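Local coordinates for protein VESB protease (Vibrio cholerae, PDB 4LK4) that probably acts as a secreted serine endopeptidase of the trypsin-like S1 family, with a smaller Ig-like domain following its protease domain, at residues A[185-190]-A[229-234]; A[135-140]-A[158-163]; A[268-273]-A[342-347]; A[86-91]-A[249-254]. The protein carries 1 engineered substitution. All coordinates share one frame; numbering follows the deposited sequence.

Contact 1. Residues A[185-190]-A[229-234]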
loop_
_atom_site.group_PDB
_atom_site.type_symbol
_atom_site.label_atom_id
_atom_site.label_comp_id
_atom_site.label_asym_id
_atom_site.label_seq_id
_atom_site.Cartn_x
_atom_site.Cartn_y
_atom_site.Cartn_z
ATOM N N PHE A 185 -9.113 -4.458 -11.580
ATOM C CA PHE A 185 -9.861 -5.441 -12.384
ATOM C C PHE A 185 -10.847 -6.206 -11.508
ATOM O O PHE A 185 -10.831 -6.081 -10.281
ATOM C CB PHE A 185 -8.896 -6.435 -13.056
ATOM C CG PHE A 185 -8.165 -7.332 -12.096
ATOM C CD1 PHE A 185 -8.722 -8.518 -11.671
ATOM C CD2 PHE A 185 -6.910 -6.991 -11.627
ATOM C CE1 PHE A 185 -8.027 -9.355 -10.813
ATOM C CE2 PHE A 185 -6.238 -7.796 -10.736
ATOM C CZ PHE A 185 -6.795 -8.985 -10.338
ATOM N N CYS A 186 -11.659 -7.029 -12.154
ATOM C CA CYS A 186 -12.724 -7.768 -11.524
ATOM C C CYS A 186 -12.496 -9.256 -11.631
ATOM O O CYS A 186 -11.923 -9.748 -12.598
ATOM C CB CYS A 186 -14.043 -7.500 -12.248
ATOM S SG CYS A 186 -14.760 -5.886 -11.941
ATOM N N ALA A 187 -13.029 -9.978 -10.662
ATOM C CA ALA A 187 -13.037 -11.413 -10.716
ATOM C C ALA A 187 -14.268 -11.894 -10.008
ATOM O O ALA A 187 -14.746 -11.271 -9.058
ATOM C CB ALA A 187 -11.806 -11.957 -10.044
ATOM N N ALA A 188 -14.771 -13.026 -10.459
ATOM C CA ALA A 188 -16.060 -13.505 -10.016
ATOM C C ALA A 188 -15.955 -14.779 -9.242
ATOM O O ALA A 188 -15.238 -15.712 -9.617
ATOM C CB ALA A 188 -16.973 -13.713 -11.215
ATOM N N ARG A 189 -16.719 -14.818 -8.167
ATOM C CA ARG A 189 -16.919 -16.048 -7.431
ATOM C C ARG A 189 -17.884 -16.961 -8.109
ATOM O O ARG A 189 -18.701 -16.524 -8.908
ATOM C CB ARG A 189 -17.336 -15.737 -6.025
ATOM C CG ARG A 189 -16.055 -15.353 -5.332
ATOM C CD ARG A 189 -16.259 -14.823 -3.970
ATOM N NE ARG A 189 -16.788 -15.852 -3.092
ATOM C CZ ARG A 189 -16.605 -15.820 -1.793
ATOM N NH1 ARG A 189 -15.876 -14.804 -1.288
ATOM N NH2 ARG A 189 -17.143 -16.771 -1.023
ATOM N N LEU A 190 -17.766 -18.244 -7.823
ATOM C CA LEU A 190 -18.530 -19.217 -8.558
ATOM C C LEU A 190 -19.850 -19.551 -7.874
ATOM O O LEU A 190 -20.547 -20.390 -8.368
ATOM C CB LEU A 190 -17.687 -20.462 -8.811
ATOM C CG LEU A 190 -16.234 -20.164 -9.233
ATOM C CD1 LEU A 190 -15.442 -21.460 -9.395
ATOM C CD2 LEU A 190 -16.174 -19.340 -10.497
ATOM N N GLY A 229 -16.024 -8.915 -7.550
ATOM C CA GLY A 229 -15.064 -8.353 -6.624
ATOM C C GLY A 229 -14.086 -7.543 -7.445
ATOM O O GLY A 229 -13.764 -7.910 -8.580
ATOM N N VAL A 230 -13.617 -6.431 -6.863
ATOM C CA VAL A 230 -12.702 -5.540 -7.534
ATOM C C VAL A 230 -11.349 -5.576 -6.844
ATOM O O VAL A 230 -11.261 -5.461 -5.624
ATOM C CB VAL A 230 -13.278 -4.142 -7.520
ATOM C CG1 VAL A 230 -12.296 -3.165 -8.117
ATOM C CG2 VAL A 230 -14.593 -4.131 -8.278
ATOM N N TYR A 231 -10.298 -5.713 -7.641
ATOM C CA TYR A 231 -8.953 -5.985 -7.138
ATOM C C TYR A 231 -7.986 -4.990 -7.740
ATOM O O TYR A 231 -7.990 -4.758 -8.951
ATOM C CB TYR A 231 -8.530 -7.407 -7.515
ATOM C CG TYR A 231 -9.467 -8.464 -6.988
ATOM C CD1 TYR A 231 -10.622 -8.807 -7.673
ATOM C CD2 TYR A 231 -9.209 -9.094 -5.784
ATOM C CE1 TYR A 231 -11.501 -9.732 -7.161
ATOM C CE2 TYR A 231 -10.059 -10.038 -5.272
ATOM C CZ TYR A 231 -11.204 -10.351 -5.954
ATOM O OH TYR A 231 -12.007 -11.318 -5.412
ATOM N N THR A 232 -7.163 -4.374 -6.900
ATOM C CA THR A 232 -6.159 -3.483 -7.391
ATOM C C THR A 232 -5.197 -4.323 -8.221
ATOM O O THR A 232 -4.869 -5.453 -7.855
ATOM C CB THR A 232 -5.439 -2.776 -6.255
ATOM O OG1 THR A 232 -6.381 -1.988 -5.513
ATOM C CG2 THR A 232 -4.359 -1.859 -6.784
ATOM N N ASN A 233 -4.788 -3.760 -9.355
ATOM C CA ASN A 233 -3.988 -4.434 -10.341
ATOM C C ASN A 233 -2.467 -4.324 -10.077
ATOM O O ASN A 233 -1.861 -3.300 -10.351
ATOM C CB ASN A 233 -4.354 -3.829 -11.683
ATOM C CG ASN A 233 -3.541 -4.384 -12.826
ATOM O OD1 ASN A 233 -2.589 -5.162 -12.638
ATOM N ND2 ASN A 233 -3.915 -3.988 -14.040
ATOM N N VAL A 234 -1.852 -5.387 -9.565
ATOM C CA VAL A 234 -0.455 -5.325 -9.202
ATOM C C VAL A 234 0.482 -5.097 -10.398
ATOM O O VAL A 234 1.516 -4.406 -10.263
ATOM C CB VAL A 234 -0.033 -6.573 -8.412
ATOM C CG1 VAL A 234 1.483 -6.710 -8.316
ATOM C CG2 VAL A 234 -0.608 -6.511 -7.021
HETATM O O HOH W 1 -14.170 -11.894 -6.373
#
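F185 and Y231 meet as an antiparallel hydrogen-bonded pair, and their side chains show how two aromatic rings can be close neighbours without stacking. The planes are only 22° apart but slid along each other, with centroids separated by 5.7 Å. Over one face of the F185 ring lies the Y231 methylene: its CB sits 3.9 Å from the F185 ring centroid, a CH-pi contact offset toward the rim. With chi1 at 66° the F185 ring folds over toward the partner strand, where its CD2 also reaches N233 CB. Y231 in turn extends toward A187, whose CB lies 3.7 Å from Y231 CE1.

The backbone fixes this register. F185 N binds Y231 O at 2.9 Å and Y231 N binds F185 O at 2.7 Å; the next hydrogen-bonded pair, A187 with G229, repeats the arrangement, with A187 N 3.0 Å from G229 O. Between them, on the other face, C186 SG touches V230 CG2 at 4.1 Å.

Further out, C186 is tied to C168 by a disulfide, while M172 of helix 165-172 packs on C186 and V230. L162 and L212, from strands 156-162 and 211-216, pack on F185. N233 ND2 bonds to S182 O, and T232 OG1 to D103 O.

The Gly-Val-Tyr-Thr strand corresponds to one that lines the S1 pocket in trypsin-like proteases. Four backbone bonds, an aromatic patch on one face and a disulfide on the other are consistent with a wall that has little freedom to shift.

Contact 2. Residues A[135-140]-A[158-163]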
loop_
_atom_site.group_PDB
_atom_site.type_symbol
_atom_site.label_atom_id
_atom_site.label_comp_id
_atom_site.label_asym_id
_atom_site.label_seq_id
_atom_site.Cartn_x
_atom_site.Cartn_y
_atom_site.Cartn_z
ATOM N N LEU A 135 -8.102 -17.706 -10.580
ATOM C CA LEU A 135 -7.326 -17.018 -9.576
ATOM C C LEU A 135 -7.765 -17.482 -8.204
ATOM O O LEU A 135 -8.879 -17.968 -8.038
ATOM C CB LEU A 135 -7.538 -15.500 -9.693
ATOM C CG LEU A 135 -7.411 -14.910 -11.104
ATOM C CD1 LEU A 135 -7.840 -13.450 -11.070
ATOM C CD2 LEU A 135 -5.996 -15.012 -11.618
ATOM N N THR A 136 -6.890 -17.291 -7.214
ATOM C CA THR A 136 -7.178 -17.627 -5.845
ATOM C C THR A 136 -6.920 -16.445 -4.907
ATOM O O THR A 136 -5.842 -15.887 -4.916
ATOM C CB THR A 136 -6.318 -18.818 -5.397
ATOM O OG1 THR A 136 -6.441 -19.894 -6.342
ATOM C CG2 THR A 136 -6.764 -19.306 -4.023
ATOM N N VAL A 137 -7.924 -16.140 -4.079
ATOM C CA VAL A 137 -7.927 -15.084 -3.095
ATOM C C VAL A 137 -7.741 -15.680 -1.726
ATOM O O VAL A 137 -8.238 -16.762 -1.451
ATOM C CB VAL A 137 -9.307 -14.409 -3.008
ATOM C CG1 VAL A 137 -9.212 -13.156 -2.167
ATOM C CG2 VAL A 137 -9.800 -14.022 -4.384
ATOM N N ALA A 138 -7.081 -14.974 -0.832
ATOM C CA ALA A 138 -6.868 -15.511 0.505
ATOM C C ALA A 138 -7.061 -14.431 1.549
ATOM O O ALA A 138 -6.715 -13.277 1.337
ATOM C CB ALA A 138 -5.488 -16.135 0.628
ATOM N N GLY A 139 -7.644 -14.817 2.673
ATOM C CA GLY A 139 -7.822 -13.907 3.778
ATOM C C GLY A 139 -8.816 -14.453 4.768
ATOM O O GLY A 139 -9.363 -15.548 4.569
ATOM N N TRP A 140 -9.087 -13.655 5.800
ATOM C CA TRP A 140 -9.965 -14.061 6.888
ATOM C C TRP A 140 -11.469 -13.744 6.654
ATOM O O TRP A 140 -12.387 -14.427 7.209
ATOM C CB TRP A 140 -9.427 -13.537 8.210
ATOM C CG TRP A 140 -8.160 -14.279 8.643
ATOM C CD1 TRP A 140 -8.077 -15.354 9.504
ATOM C CD2 TRP A 140 -6.814 -13.974 8.265
ATOM N NE1 TRP A 140 -6.766 -15.744 9.642
ATOM C CE2 TRP A 140 -5.974 -14.913 8.899
ATOM C CE3 TRP A 140 -6.236 -13.016 7.423
ATOM C CZ2 TRP A 140 -4.586 -14.914 8.729
ATOM C CZ3 TRP A 140 -4.838 -13.022 7.258
ATOM C CH2 TRP A 140 -4.039 -13.957 7.909
ATOM N N VAL A 158 -10.326 -19.044 -1.622
ATOM C CA VAL A 158 -11.392 -19.373 -2.556
ATOM C C VAL A 158 -10.952 -19.070 -3.986
ATOM O O VAL A 158 -10.139 -18.165 -4.236
ATOM C CB VAL A 158 -12.675 -18.597 -2.218
ATOM C CG1 VAL A 158 -12.464 -17.101 -2.378
ATOM C CG2 VAL A 158 -13.868 -19.083 -3.045
ATOM N N ASP A 159 -11.472 -19.820 -4.933
ATOM C CA ASP A 159 -11.170 -19.544 -6.319
ATOM C C ASP A 159 -12.196 -18.601 -6.919
ATOM O O ASP A 159 -13.363 -18.615 -6.555
ATOM C CB ASP A 159 -11.052 -20.828 -7.120
ATOM C CG ASP A 159 -9.692 -21.513 -6.923
ATOM O OD1 ASP A 159 -8.730 -20.850 -6.449
ATOM O OD2 ASP A 159 -9.569 -22.706 -7.279
ATOM N N VAL A 160 -11.707 -17.760 -7.821
ATOM C CA VAL A 160 -12.515 -16.819 -8.546
ATOM C C VAL A 160 -11.991 -16.796 -9.961
ATOM O O VAL A 160 -10.830 -17.097 -10.189
ATOM C CB VAL A 160 -12.401 -15.404 -7.934
ATOM C CG1 VAL A 160 -12.940 -15.392 -6.524
ATOM C CG2 VAL A 160 -10.968 -14.921 -7.916
ATOM N N ASP A 161 -12.842 -16.416 -10.900
ATOM C CA ASP A 161 -12.453 -16.283 -12.327
ATOM C C ASP A 161 -12.258 -14.830 -12.765
ATOM O O ASP A 161 -13.077 -13.963 -12.446
ATOM C CB ASP A 161 -13.531 -16.888 -13.221
ATOM C CG ASP A 161 -13.514 -18.401 -13.229
ATOM O OD1 ASP A 161 -12.631 -19.015 -12.581
ATOM O OD2 ASP A 161 -14.396 -18.987 -13.903
ATOM N N LEU A 162 -11.213 -14.571 -13.544
ATOM C CA LEU A 162 -11.008 -13.241 -14.138
ATOM C C LEU A 162 -12.179 -12.896 -15.058
ATOM O O LEU A 162 -12.610 -13.731 -15.809
ATOM C CB LEU A 162 -9.693 -13.197 -14.907
ATOM C CG LEU A 162 -9.165 -11.845 -15.408
ATOM C CD1 LEU A 162 -9.063 -10.769 -14.325
ATOM C CD2 LEU A 162 -7.812 -12.067 -16.077
ATOM N N VAL A 163 -12.688 -11.673 -14.941
ATOM C CA VAL A 163 -13.787 -11.125 -15.734
ATOM C C VAL A 163 -13.256 -10.193 -16.845
ATOM O O VAL A 163 -12.203 -9.590 -16.678
ATOM C CB VAL A 163 -14.697 -10.290 -14.801
ATOM C CG1 VAL A 163 -15.839 -9.602 -15.550
ATOM C CG2 VAL A 163 -15.242 -11.152 -13.673
#
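The carboxylate of D159 is the flat group of this contact, and its two oxygens serve different neighbours. T136 OG1 donates to D159 OD1 at 2.5 Å, a length whose shortness should not be pressed at this resolution, and T136 CG2 is also close, at 3.5 Å from D159 OD1. OD2 turns to K206 in a salt bridge and to the backbone N of I11, so that the buried acid is met by a hydroxyl, an ammonium and an amide, surroundings that would probably stabilise its negative charge. T136 swings its hydroxyl to the D159 side (chi1 -51°), leaving CG2 anti to the backbone N.

Strands 134-139 and 156-162 belong to the curled antiparallel sheet that forms the second barrel of the trypsin fold. Two hydrogen-bonded pairs flank the polar one: L135 N lies 2.8 Å from V160 O, and V137 N lies 3.0 Å from V158 O, each answered by a return bond.

The face carrying L135, V137, V158 and V160 is wholly apolar. V137 CG2 meets V160 CG2 at 3.8 Å, the two side chains crossing at about a right angle, and L135 CB approaches V160 CG2 at 3.9 Å. I203 of strand 202-205 packs on L135, V137 and V160, L212 reaches L135, and V215 covers V137.

Contact 3. Residues A[268-273]-A[342-347]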
loop_
_atom_site.group_PDB
_atom_site.type_symbol
_atom_site.label_atom_id
_atom_site.label_comp_id
_atom_site.label_asym_id
_atom_site.label_seq_id
_atom_site.Cartn_x
_atom_site.Cartn_y
_atom_site.Cartn_z
ATOM N N PHE A 268 9.353 17.135 7.900
ATOM C CA PHE A 268 9.314 15.829 7.225
ATOM C C PHE A 268 10.693 15.184 7.303
ATOM O O PHE A 268 11.683 15.833 6.998
ATOM C CB PHE A 268 8.968 15.987 5.751
ATOM C CG PHE A 268 7.552 16.350 5.489
ATOM C CD1 PHE A 268 7.132 17.631 5.618
ATOM C CD2 PHE A 268 6.646 15.398 5.088
ATOM C CE1 PHE A 268 5.827 17.982 5.352
ATOM C CE2 PHE A 268 5.335 15.737 4.825
ATOM C CZ PHE A 268 4.934 17.044 4.941
ATOM N N THR A 269 10.770 13.911 7.680
ATOM C CA THR A 269 12.070 13.265 7.831
ATOM C C THR A 269 12.293 12.157 6.817
ATOM O O THR A 269 11.384 11.377 6.510
ATOM C CB THR A 269 12.271 12.757 9.256
ATOM O OG1 THR A 269 12.166 13.875 10.142
ATOM C CG2 THR A 269 13.638 12.115 9.433
ATOM N N TYR A 270 13.523 12.131 6.304
ATOM C CA TYR A 270 13.991 11.255 5.223
ATOM C C TYR A 270 15.204 10.498 5.757
ATOM O O TYR A 270 16.147 11.112 6.267
ATOM C CB TYR A 270 14.348 12.099 3.984
ATOM C CG TYR A 270 13.149 12.894 3.527
ATOM C CD1 TYR A 270 12.879 14.154 4.064
ATOM C CD2 TYR A 270 12.240 12.354 2.628
ATOM C CE1 TYR A 270 11.743 14.862 3.700
ATOM C CE2 TYR A 270 11.111 13.058 2.251
ATOM C CZ TYR A 270 10.859 14.306 2.799
ATOM O OH TYR A 270 9.717 14.995 2.449
ATOM N N THR A 271 15.168 9.173 5.660
ATOM C CA THR A 271 16.178 8.312 6.260
ATOM C C THR A 271 16.641 7.229 5.286
ATOM O O THR A 271 15.816 6.523 4.690
ATOM C CB THR A 271 15.594 7.615 7.485
ATOM O OG1 THR A 271 14.945 8.585 8.308
ATOM C CG2 THR A 271 16.678 6.915 8.274
ATOM N N ASN A 272 17.951 7.082 5.140
ATOM C CA ASN A 272 18.520 6.070 4.267
ATOM C C ASN A 272 18.702 4.753 5.007
ATOM O O ASN A 272 19.585 4.648 5.864
ATOM C CB ASN A 272 19.868 6.527 3.752
ATOM C CG ASN A 272 20.542 5.505 2.866
ATOM O OD1 ASN A 272 19.882 4.759 2.146
ATOM N ND2 ASN A 272 21.876 5.489 2.890
ATOM N N LEU A 273 17.886 3.756 4.661
ATOM C CA LEU A 273 18.044 2.425 5.203
ATOM C C LEU A 273 18.925 1.530 4.324
ATOM O O LEU A 273 19.137 0.370 4.676
ATOM C CB LEU A 273 16.675 1.764 5.397
ATOM C CG LEU A 273 15.689 2.514 6.298
ATOM C CD1 LEU A 273 14.364 1.790 6.388
ATOM C CD2 LEU A 273 16.268 2.709 7.682
ATOM N N ALA A 342 11.699 10.529 -3.040
ATOM C CA ALA A 342 10.662 10.526 -2.055
ATOM C C ALA A 342 9.726 11.667 -2.402
ATOM O O ALA A 342 10.160 12.823 -2.566
ATOM C CB ALA A 342 11.240 10.742 -0.678
ATOM N N THR A 343 8.438 11.338 -2.481
ATOM C CA THR A 343 7.386 12.311 -2.754
ATOM C C THR A 343 6.513 12.436 -1.507
ATOM O O THR A 343 5.886 11.477 -1.085
ATOM C CB THR A 343 6.570 11.864 -3.979
ATOM O OG1 THR A 343 7.463 11.617 -5.055
ATOM C CG2 THR A 343 5.606 12.891 -4.428
ATOM N N SER A 344 6.508 13.628 -0.913
ATOM C CA SER A 344 5.713 13.921 0.282
ATOM C C SER A 344 4.602 14.901 -0.032
ATOM O O SER A 344 4.572 15.468 -1.110
ATOM C CB SER A 344 6.593 14.515 1.357
ATOM O OG SER A 344 7.604 13.605 1.732
ATOM N N ARG A 345 3.692 15.088 0.920
ATOM C CA ARG A 345 2.497 15.891 0.719
ATOM C C ARG A 345 2.133 16.604 1.999
ATOM O O ARG A 345 2.173 16.034 3.064
ATOM C CB ARG A 345 1.325 15.025 0.314
ATOM C CG ARG A 345 -0.031 15.715 0.448
ATOM C CD ARG A 345 -1.171 14.881 -0.120
ATOM N NE ARG A 345 -1.043 14.797 -1.565
ATOM C CZ ARG A 345 -1.692 13.932 -2.343
ATOM N NH1 ARG A 345 -2.559 13.043 -1.823
ATOM N NH2 ARG A 345 -1.461 13.935 -3.659
ATOM N N ILE A 346 1.811 17.876 1.879
ATOM C CA ILE A 346 1.260 18.634 2.964
ATOM C C ILE A 346 -0.124 19.059 2.524
ATOM O O ILE A 346 -0.334 19.509 1.407
ATOM C CB ILE A 346 2.132 19.843 3.325
ATOM C CG1 ILE A 346 1.601 20.522 4.563
ATOM C CG2 ILE A 346 2.214 20.858 2.189
ATOM C CD1 ILE A 346 2.622 21.424 5.191
ATOM N N GLN A 347 -1.067 18.905 3.416
ATOM C CA GLN A 347 -2.438 19.096 3.078
ATOM C C GLN A 347 -3.161 19.675 4.270
ATOM O O GLN A 347 -2.846 19.326 5.413
ATOM C CB GLN A 347 -3.056 17.749 2.731
ATOM C CG GLN A 347 -4.528 17.820 2.381
ATOM C CD GLN A 347 -5.045 16.527 1.753
ATOM O OE1 GLN A 347 -4.277 15.631 1.389
ATOM N NE2 GLN A 347 -6.359 16.434 1.631
#
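S344 OG is held by two partners. Y270 OH donates to S344 OG over 2.6 Å, and the serine oxygen is also hydrogen-bonded to the backbone O of D251, so a buried hydroxyl pair is joined to a main-chain carbonyl. A chi1 of -61° in S344 puts OG within bonding range of the tyrosine hydroxyl.

The Y270 ring approaches with its edge: Y270 CE2 lies 3.7 Å from A342 CB, near the ring plane. F268, two residues back and likewise directed at the other strand, uses its edge as well, bringing F268 CZ to 3.5 Å from R345 O and 4.3 Å from I346 CB. F268 CD2 meets S344 CB at 3.8 Å. The two rings thus span the gap between strands that run nearly antiparallel but whose segment axes come no closer than 9.6 Å, too far for backbone pairing.

That spacing reflects their places in the sheet of the Ig-like domain, where strand 248-258 runs between strands 262-272 and 338-349. The side chains bridge across it: A254 packs on F268, Y250 on A342 and S344. F329 of strand 324-335 covers Y270 and S344, while V315 of strand 310-319 touches both F268 and I346.

Contact 4. Residues A[86-91]-A[249-254]; sequences AQKIYR and SYDQVA
Y90 and Y250 form the densest part of this contact. Y90 OH accepts from Y250 N at 2.9 Å and is also hydrogen-bonded to the E108 carboxylate. Y90 CE2 lies 3.7 Å from Y250 CE1, over one face of the Y250 ring and toward its rim; the planes are inclined at 51°. Next to the rings, the Q252 side-chain amide pairs with the R91 backbone much as a neighbouring peptide would: Q252 OE1 takes R91 N at 2.9 Å, and Q252 NE2 gives to R91 O at 2.7 Å. The extended Q252 chain, with CG anti to the backbone N (chi1 -163°), carries the amide to that peptide edge.

These residues join two domains: strand 82-91 belongs to the first barrel of the trypsin fold, and strand 248-258 to the Ig-like domain. The backbones of Q87 and K88 both pair with E108, a classic bulge in the strand, while the E108 carboxylate bonds to Q87 NE2, Y90 OH and S249 OG.

Looser is the side where K88 lies against D251. K88 CD rests 3.5 Å from Y250 O, but K88 NZ stays 4.1 Å from D251 OD1, beyond a salt bridge; the other oxygen of D251 bonds to T269 N. Nearby a water bridges the two backbones, donating to I89 O and Y250 O and accepting from Q252 N, 3.1 Å from the water oxygen.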
loop_
_atom_site.group_PDB
_atom_site.type_symbol
_atom_site.label_atom_id
_atom_site.label_comp_id
_atom_site.label_asym_id
_atom_site.label_seq_id
_atom_site.Cartn_x
_atom_site.Cartn_y
_atom_site.Cartn_z
ATOM N N ALA A 86 4.385 -1.776 12.542
ATOM C CA ALA A 86 4.506 -0.906 11.403
ATOM C C ALA A 86 5.273 0.335 11.857
ATOM O O ALA A 86 5.123 0.779 13.009
ATOM C CB ALA A 86 3.134 -0.537 10.900
ATOM N N GLN A 87 6.126 0.878 10.999
ATOM C CA GLN A 87 6.717 2.163 11.326
ATOM C C GLN A 87 6.379 3.241 10.309
ATOM O O GLN A 87 6.246 4.400 10.702
ATOM C CB GLN A 87 8.225 2.069 11.590
ATOM C CG GLN A 87 9.125 2.149 10.377
ATOM C CD GLN A 87 10.604 2.116 10.750
ATOM O OE1 GLN A 87 10.960 2.093 11.937
ATOM N NE2 GLN A 87 11.474 2.106 9.729
ATOM N N LYS A 88 6.219 2.895 9.033
ATOM C CA LYS A 88 5.700 3.858 8.057
ATOM C C LYS A 88 4.672 3.254 7.109
ATOM O O LYS A 88 4.700 2.069 6.791
ATOM C CB LYS A 88 6.861 4.475 7.251
ATOM C CG LYS A 88 7.809 5.368 8.053
ATOM C CD LYS A 88 7.295 6.800 8.134
ATOM C CE LYS A 88 7.872 7.633 9.299
ATOM N NZ LYS A 88 9.283 7.344 9.667
ATOM N N ILE A 89 3.778 4.097 6.639
ATOM C CA ILE A 89 2.814 3.753 5.634
ATOM C C ILE A 89 2.980 4.688 4.418
ATOM O O ILE A 89 3.096 5.896 4.571
ATOM C CB ILE A 89 1.396 3.788 6.226
ATOM C CG1 ILE A 89 1.240 2.589 7.183
ATOM C CG2 ILE A 89 0.341 3.638 5.128
ATOM C CD1 ILE A 89 -0.070 2.525 7.951
ATOM N N TYR A 90 3.045 4.104 3.222
ATOM C CA TYR A 90 3.021 4.869 1.984
ATOM C C TYR A 90 1.750 4.505 1.242
ATOM O O TYR A 90 1.535 3.343 0.935
ATOM C CB TYR A 90 4.265 4.584 1.121
ATOM C CG TYR A 90 5.517 4.750 1.923
ATOM C CD1 TYR A 90 6.053 3.703 2.641
ATOM C CD2 TYR A 90 6.126 5.965 2.018
ATOM C CE1 TYR A 90 7.181 3.873 3.425
ATOM C CE2 TYR A 90 7.268 6.137 2.762
ATOM C CZ TYR A 90 7.788 5.093 3.482
ATOM O OH TYR A 90 8.928 5.311 4.255
ATOM N N ARG A 91 0.889 5.479 0.991
ATOM C CA ARG A 91 -0.288 5.234 0.173
ATOM C C ARG A 91 -0.123 5.889 -1.169
ATOM O O ARG A 91 0.602 6.862 -1.296
ATOM C CB ARG A 91 -1.509 5.828 0.844
ATOM C CG ARG A 91 -1.784 5.274 2.230
ATOM C CD ARG A 91 -2.705 6.235 2.961
ATOM N NE ARG A 91 -4.054 5.721 3.008
ATOM C CZ ARG A 91 -5.168 6.445 3.055
ATOM N NH1 ARG A 91 -5.150 7.776 3.018
ATOM N NH2 ARG A 91 -6.333 5.799 3.122
ATOM N N SER A 249 13.270 5.604 3.798
ATOM C CA SER A 249 12.138 5.754 4.695
ATOM C C SER A 249 11.848 7.216 5.011
ATOM O O SER A 249 12.719 7.965 5.480
ATOM C CB SER A 249 12.391 5.019 5.997
ATOM O OG SER A 249 11.320 5.228 6.889
ATOM N N TYR A 250 10.603 7.610 4.813
ATOM C CA TYR A 250 10.217 8.973 5.074
ATOM C C TYR A 250 8.730 9.200 5.388
ATOM O O TYR A 250 7.869 8.361 5.110
ATOM C CB TYR A 250 10.607 9.798 3.868
ATOM C CG TYR A 250 9.880 9.440 2.603
ATOM C CD1 TYR A 250 10.266 8.336 1.835
ATOM C CD2 TYR A 250 8.810 10.200 2.162
ATOM C CE1 TYR A 250 9.600 8.004 0.656
ATOM C CE2 TYR A 250 8.128 9.876 0.994
ATOM C CZ TYR A 250 8.529 8.777 0.234
ATOM O OH TYR A 250 7.876 8.490 -0.954
ATOM N N ASP A 251 8.457 10.374 5.954
ATOM C CA ASP A 251 7.095 10.865 6.160
ATOM C C ASP A 251 6.504 11.257 4.809
ATOM O O ASP A 251 6.990 12.201 4.138
ATOM C CB ASP A 251 7.092 12.090 7.098
ATOM C CG ASP A 251 7.787 11.818 8.427
ATOM O OD1 ASP A 251 7.348 10.888 9.123
ATOM O OD2 ASP A 251 8.756 12.524 8.786
ATOM N N GLN A 252 5.457 10.552 4.408
ATOM C CA GLN A 252 4.849 10.793 3.114
ATOM C C GLN A 252 3.846 11.941 3.159
ATOM O O GLN A 252 3.975 12.897 2.418
ATOM C CB GLN A 252 4.143 9.547 2.622
ATOM C CG GLN A 252 3.844 9.566 1.129
ATOM C CD GLN A 252 2.821 8.501 0.734
ATOM O OE1 GLN A 252 2.022 8.053 1.547
ATOM N NE2 GLN A 252 2.833 8.125 -0.532
ATOM N N VAL A 253 2.855 11.847 4.035
ATOM C CA VAL A 253 1.714 12.753 3.986
ATOM C C VAL A 253 1.557 13.338 5.354
ATOM O O VAL A 253 1.370 12.622 6.320
ATOM C CB VAL A 253 0.384 12.033 3.620
ATOM C CG1 VAL A 253 -0.787 13.001 3.652
ATOM C CG2 VAL A 253 0.458 11.423 2.244
ATOM N N ALA A 254 1.598 14.648 5.438
ATOM C CA ALA A 254 1.192 15.318 6.647
ATOM C C ALA A 254 -0.123 15.954 6.319
ATOM O O ALA A 254 -0.170 16.928 5.592
ATOM C CB ALA A 254 2.220 16.349 7.029
HETATM O O HOH W 2 5.266 7.649 5.338
#

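How the contacts relate
The four contacts fall into two groups on opposite sides of the chain's centre. Contacts 1 and 2, with centres 8 Å apart, share one barrel sheet: strands 184-189 and 156-162 are neighbours in it, and A188 N probably bonds to D161 O at 2.8 Å. Contacts 3 and 4, with centres 7 Å apart, meet through strand 248-258, where R345 N lies 2.7 Å from Q252 O. Contact 4 links the two domains, and along the chain contacts 1 and 2 are nested inside the loop it closes. Contact 3 lies farther off, centred 32 Å from contact 1. In S1 peptidases the active site lies between the two barrels; contacts 1 and 2 belong to the second barrel, segment 86-91 to the first.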